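Side-chain contacts in negative regulator of ofd1 (Schizosaccharomyces pombe, PDB 3QTM), which is required for correct translation termination and directly inhibits Ofd1, probably thereby protecting the hypoxic transcription factor Sre1N from degradation: residues 235-238 and 239-242; 246-249 and 250-253. One frame throughout, in Å; residues are numbered along the deposited sequence.

Contact 1: residues 235-238 and 239-242; sequences AQEA and VLNN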
loop_
_atom_site.group_PDB
_atom_site.type_symbol
_atom_site.label_atom_id
_atom_site.label_comp_id
_atom_site.label_asym_id
_atom_site.label_seq_id
_atom_site.Cartn_x
_atom_site.Cartn_y
_atom_site.Cartn_z
ATOM N N ALA A 235 -7.646 4.460 1.449
ATOM C CA ALA A 235 -6.944 4.014 2.658
ATOM C C ALA A 235 -7.749 2.980 3.470
ATOM O O ALA A 235 -7.216 1.949 3.882
ATOM C CB ALA A 235 -6.600 5.230 3.540
ATOM N N GLN A 236 -9.025 3.271 3.703
ATOM C CA GLN A 236 -9.872 2.388 4.502
ATOM C C GLN A 236 -10.117 1.063 3.784
ATOM O O GLN A 236 -10.153 0.014 4.419
ATOM C CB GLN A 236 -11.197 3.063 4.872
ATOM C CG GLN A 236 -11.071 4.235 5.842
ATOM C CD GLN A 236 -10.649 3.816 7.254
ATOM O OE1 GLN A 236 -10.479 2.629 7.554
ATOM N NE2 GLN A 236 -10.476 4.798 8.124
ATOM N N GLU A 237 -10.261 1.107 2.458
ATOM C CA GLU A 237 -10.348 -0.123 1.664
ATOM C C GLU A 237 -9.105 -1.005 1.826
ATOM O O GLU A 237 -9.211 -2.239 1.884
ATOM C CB GLU A 237 -10.566 0.189 0.180
ATOM C CG GLU A 237 -11.882 0.886 -0.138
ATOM C CD GLU A 237 -13.018 -0.089 -0.377
ATOM O OE1 GLU A 237 -13.008 -1.179 0.237
ATOM O OE2 GLU A 237 -13.921 0.229 -1.187
ATOM N N ALA A 238 -7.927 -0.383 1.884
ATOM C CA ALA A 238 -6.693 -1.147 2.072
ATOM C C ALA A 238 -6.644 -1.718 3.494
ATOM O O ALA A 238 -6.158 -2.826 3.722
ATOM C CB ALA A 238 -5.461 -0.282 1.800
ATOM N N VAL A 239 -7.135 -0.952 4.459
ATOM C CA VAL A 239 -7.226 -1.465 5.825
ATOM C C VAL A 239 -8.238 -2.619 5.913
ATOM O O VAL A 239 -7.940 -3.665 6.473
ATOM C CB VAL A 239 -7.581 -0.363 6.821
ATOM C CG1 VAL A 239 -7.850 -0.961 8.201
ATOM C CG2 VAL A 239 -6.459 0.666 6.864
ATOM N N LEU A 240 -9.422 -2.434 5.341
ATOM C CA LEU A 240 -10.399 -3.514 5.308
ATOM C C LEU A 240 -9.794 -4.797 4.709
ATOM O O LEU A 240 -9.970 -5.893 5.257
ATOM C CB LEU A 240 -11.650 -3.092 4.533
ATOM C CG LEU A 240 -12.720 -4.173 4.354
ATOM C CD1 LEU A 240 -13.193 -4.683 5.705
ATOM C CD2 LEU A 240 -13.886 -3.637 3.548
ATOM N N ASN A 241 -9.067 -4.655 3.603
ATOM C CA ASN A 241 -8.382 -5.788 2.978
ATOM C C ASN A 241 -7.374 -6.498 3.887
ATOM O O ASN A 241 -7.315 -7.729 3.930
ATOM C CB ASN A 241 -7.672 -5.350 1.699
ATOM C CG ASN A 241 -6.901 -6.487 1.051
ATOM O OD1 ASN A 241 -7.492 -7.480 0.628
ATOM N ND2 ASN A 241 -5.577 -6.353 0.979
ATOM N N ASN A 242 -6.558 -5.733 4.600
ATOM C CA ASN A 242 -5.620 -6.346 5.535
ATOM C C ASN A 242 -6.334 -7.090 6.676
ATOM O O ASN A 242 -5.940 -8.201 7.036
ATOM C CB ASN A 242 -4.604 -5.327 6.054
ATOM C CG ASN A 242 -3.524 -4.983 5.003
ATOM O OD1 ASN A 242 -2.576 -5.741 4.791
ATOM N ND2 ASN A 242 -3.674 -3.830 4.351
#

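Contact 2: residues 246-249 and 250-253; sequences FAEY and YMDL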
loop_
_atom_site.group_PDB
_atom_site.type_symbol
_atom_site.label_atom_id
_atom_site.label_comp_id
_atom_site.label_asym_id
_atom_site.label_seq_id
_atom_site.Cartn_x
_atom_site.Cartn_y
_atom_site.Cartn_z
ATOM N N PHE A 246 -6.112 -11.191 7.337
ATOM C CA PHE A 246 -5.639 -11.777 8.574
ATOM C C PHE A 246 -6.677 -12.778 9.090
ATOM O O PHE A 246 -6.336 -13.879 9.539
ATOM C CB PHE A 246 -5.350 -10.706 9.615
ATOM C CG PHE A 246 -4.088 -10.947 10.374
ATOM C CD1 PHE A 246 -3.692 -12.238 10.683
ATOM C CD2 PHE A 246 -3.295 -9.892 10.784
ATOM C CE1 PHE A 246 -2.518 -12.474 11.384
ATOM C CE2 PHE A 246 -2.117 -10.120 11.489
ATOM C CZ PHE A 246 -1.731 -11.412 11.789
ATOM N N ALA A 247 -7.949 -12.395 9.007
ATOM C CA ALA A 247 -9.027 -13.299 9.369
ATOM C C ALA A 247 -8.889 -14.618 8.619
ATOM O O ALA A 247 -8.982 -15.679 9.226
ATOM C CB ALA A 247 -10.383 -12.668 9.102
ATOM N N GLU A 248 -8.662 -14.558 7.309
ATOM C CA GLU A 248 -8.516 -15.783 6.516
ATOM C C GLU A 248 -7.302 -16.592 6.925
ATOM O O GLU A 248 -7.316 -17.818 6.864
ATOM C CB GLU A 248 -8.412 -15.478 5.031
ATOM C CG GLU A 248 -9.675 -14.964 4.428
ATOM C CD GLU A 248 -9.424 -14.328 3.083
ATOM O OE1 GLU A 248 -8.377 -14.647 2.463
ATOM O OE2 GLU A 248 -10.268 -13.507 2.658
ATOM N N TYR A 249 -6.243 -15.901 7.324
ATOM C CA TYR A 249 -5.043 -16.567 7.798
ATOM C C TYR A 249 -5.425 -17.543 8.904
ATOM O O TYR A 249 -5.008 -18.706 8.907
ATOM C CB TYR A 249 -4.055 -15.535 8.321
ATOM C CG TYR A 249 -2.884 -16.098 9.102
ATOM C CD1 TYR A 249 -1.807 -16.704 8.456
ATOM C CD2 TYR A 249 -2.841 -15.990 10.486
ATOM C CE1 TYR A 249 -0.727 -17.202 9.176
ATOM C CE2 TYR A 249 -1.771 -16.477 11.212
ATOM C CZ TYR A 249 -0.715 -17.079 10.560
ATOM O OH TYR A 249 0.344 -17.555 11.310
ATOM N N TYR A 250 -6.249 -17.065 9.827
ATOM C CA TYR A 250 -6.650 -17.869 10.963
ATOM C C TYR A 250 -7.678 -18.930 10.603
ATOM O O TYR A 250 -7.599 -20.061 11.080
ATOM C CB TYR A 250 -7.170 -16.972 12.073
ATOM C CG TYR A 250 -6.070 -16.236 12.788
ATOM C CD1 TYR A 250 -5.121 -16.926 13.537
ATOM C CD2 TYR A 250 -5.978 -14.854 12.724
ATOM C CE1 TYR A 250 -4.110 -16.253 14.201
ATOM C CE2 TYR A 250 -4.978 -14.174 13.382
ATOM C CZ TYR A 250 -4.046 -14.874 14.120
ATOM O OH TYR A 250 -3.049 -14.187 14.774
HETATM N N MSE A 251 -8.636 -18.566 9.759
HETATM C CA MSE A 251 -9.666 -19.504 9.350
HETATM C C MSE A 251 -9.030 -20.663 8.613
HETATM O O MSE A 251 -9.446 -21.808 8.765
HETATM C CB MSE A 251 -10.717 -18.822 8.481
HETATM C CG MSE A 251 -11.473 -17.719 9.213
HETATM SE SE MSE A 251 -12.915 -16.898 8.163
HETATM C CE MSE A 251 -11.892 -16.010 6.764
ATOM N N ASP A 252 -8.004 -20.366 7.827
ATOM C CA ASP A 252 -7.294 -21.414 7.103
ATOM C C ASP A 252 -6.576 -22.362 8.053
ATOM O O ASP A 252 -6.580 -23.571 7.839
ATOM C CB ASP A 252 -6.311 -20.815 6.106
ATOM C CG ASP A 252 -7.010 -20.178 4.924
ATOM O OD1 ASP A 252 -8.256 -20.036 4.979
ATOM O OD2 ASP A 252 -6.320 -19.815 3.946
ATOM N N LEU A 253 -5.963 -21.811 9.097
ATOM C CA LEU A 253 -5.311 -22.628 10.108
ATOM C C LEU A 253 -6.331 -23.544 10.745
ATOM O O LEU A 253 -6.085 -24.733 10.941
ATOM C CB LEU A 253 -4.681 -21.756 11.188
ATOM C CG LEU A 253 -3.433 -20.985 10.768
ATOM C CD1 LEU A 253 -2.864 -20.211 11.945
ATOM C CD2 LEU A 253 -2.407 -21.940 10.222
#

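Contact 1: residues 235-238 and 239-242
Asn-242 reaches back one turn of an α-helix to Ala-238 and binds the same carbonyl oxygen twice. This is the i to i+4 spacing within helix 229-254, in the C-terminal part of an all-helical protein related to tetratricopeptide repeats. The backbone N of Asn-242 makes the usual helical bond to Ala-238 O at 3.1 Å, and its side-chain ND2 adds a second to that oxygen at 2.8 Å. The two donors arrive from opposite faces of the carbonyl plane. ND2 lies 43° out of that plane and its bond is bent, with an N-H...O angle of 137°, so the amide rests above the carbonyl instead of meeting a lone pair. CG stands beside the backbone N (chi1 -75°), folding the short side chain back along the helix; its ND2 is thus satisfied within the helix. Its other end, OD1, is hydrogen-bonded to Ser-192 OG of helix 188-197, which fixes the amide at both ends.

Val-239 and Leu-240 pack on the same backbone carbonyls that their N atoms bond. Val-239 sets CG2 3.3 Å from Ala-235 O, while its N is bonded to that same oxygen. Leu-240 N lies 2.7 Å from Gln-236 O in a nearly straight bond, and Leu-240 CB passes 3.4 Å from this oxygen.

Further out, residue types follow their surroundings: the small Ala-238 and branched Val-239 both fit against Trp-218 of helix 213-220, whereas Leu-240 and the side chain of Glu-237 meet Ile-282 of helix 262-285. The carboxylate of Glu-237 forms a salt bridge through OE2 with Arg-291, and its OE1 comes within 4.2 Å of Leu-240 CD2.

Contact 2: residues 246-249 and 250-253
Two different first torsions bring the rings of the neighbours Tyr-249 and Tyr-250 together: CG of Tyr-249 is anti to its own N (chi1 168°), whereas CG of Tyr-250 is anti to its carbonyl carbon (chi1 -74°). The result, on the last turns of helix 229-254, is an aromatic cluster completed by Phe-246. Tyr-249 and Tyr-250 form a T-shaped pair with planes at 75° and centroids 5.0 Å apart. The edge of Tyr-249 points at the face of Tyr-250, its CD2 standing over the ring centre.

Phe-246, one turn back, meets Tyr-250 differently. Their planes are nearly parallel but slid apart, so the rings barely overlap and touch through CD1 of Phe-246 and CE2 of Tyr-250, 3.6 Å apart. The backbone N of Tyr-250 binds Phe-246 O at 3.2 Å, the helical bond that spaces the two residues one turn apart. Large aromatic side chains suit this place because they reach partners on two adjoining helices: Phe-246 stacks on Trp-271 of helix 262-285, and Tyr-250 OH is hydrogen-bonded to Glu-204 OE2 of helix 204-209. Replacing Tyr-250 by a leucine removes the ring and its hydroxyl, which would probably leave the edge of Tyr-249 without its aromatic face and Glu-204 without this partner.

Leu-253 extends the apolar surface, its CD1 lying over one face of Tyr-249 at 4.0 Å from CE2. On another side of the helix the exposed carboxylate of Asp-252 suits the solvent, and the backbone N of this residue binds Glu-248 O at 2.8 Å. Met-251, present as selenomethionine, bends at its last torsion and brings CE to 3.4 Å from Glu-248 CG.

Both contacts are built from turns of one helix, 229-254, in series along it and with centres about 17 Å apart. Contact 1 is the deeper, about 9 Å from the centre of the chain and mostly buried; contact 2 lies about 21 Å out and is only partly buried. Both face helix 262-285, but 235-242 also meets helix 213-220 and 246-253 helix 204-209. The chemistry changes accordingly. Contact 1 pairs small and branched residues with an amide that shares one carbonyl oxygen with its own backbone N, and carries a salt-bridged glutamate at its side, whereas towards the end of the helix large aromatic rings provide the bulk, with acidic side chains towards solvent.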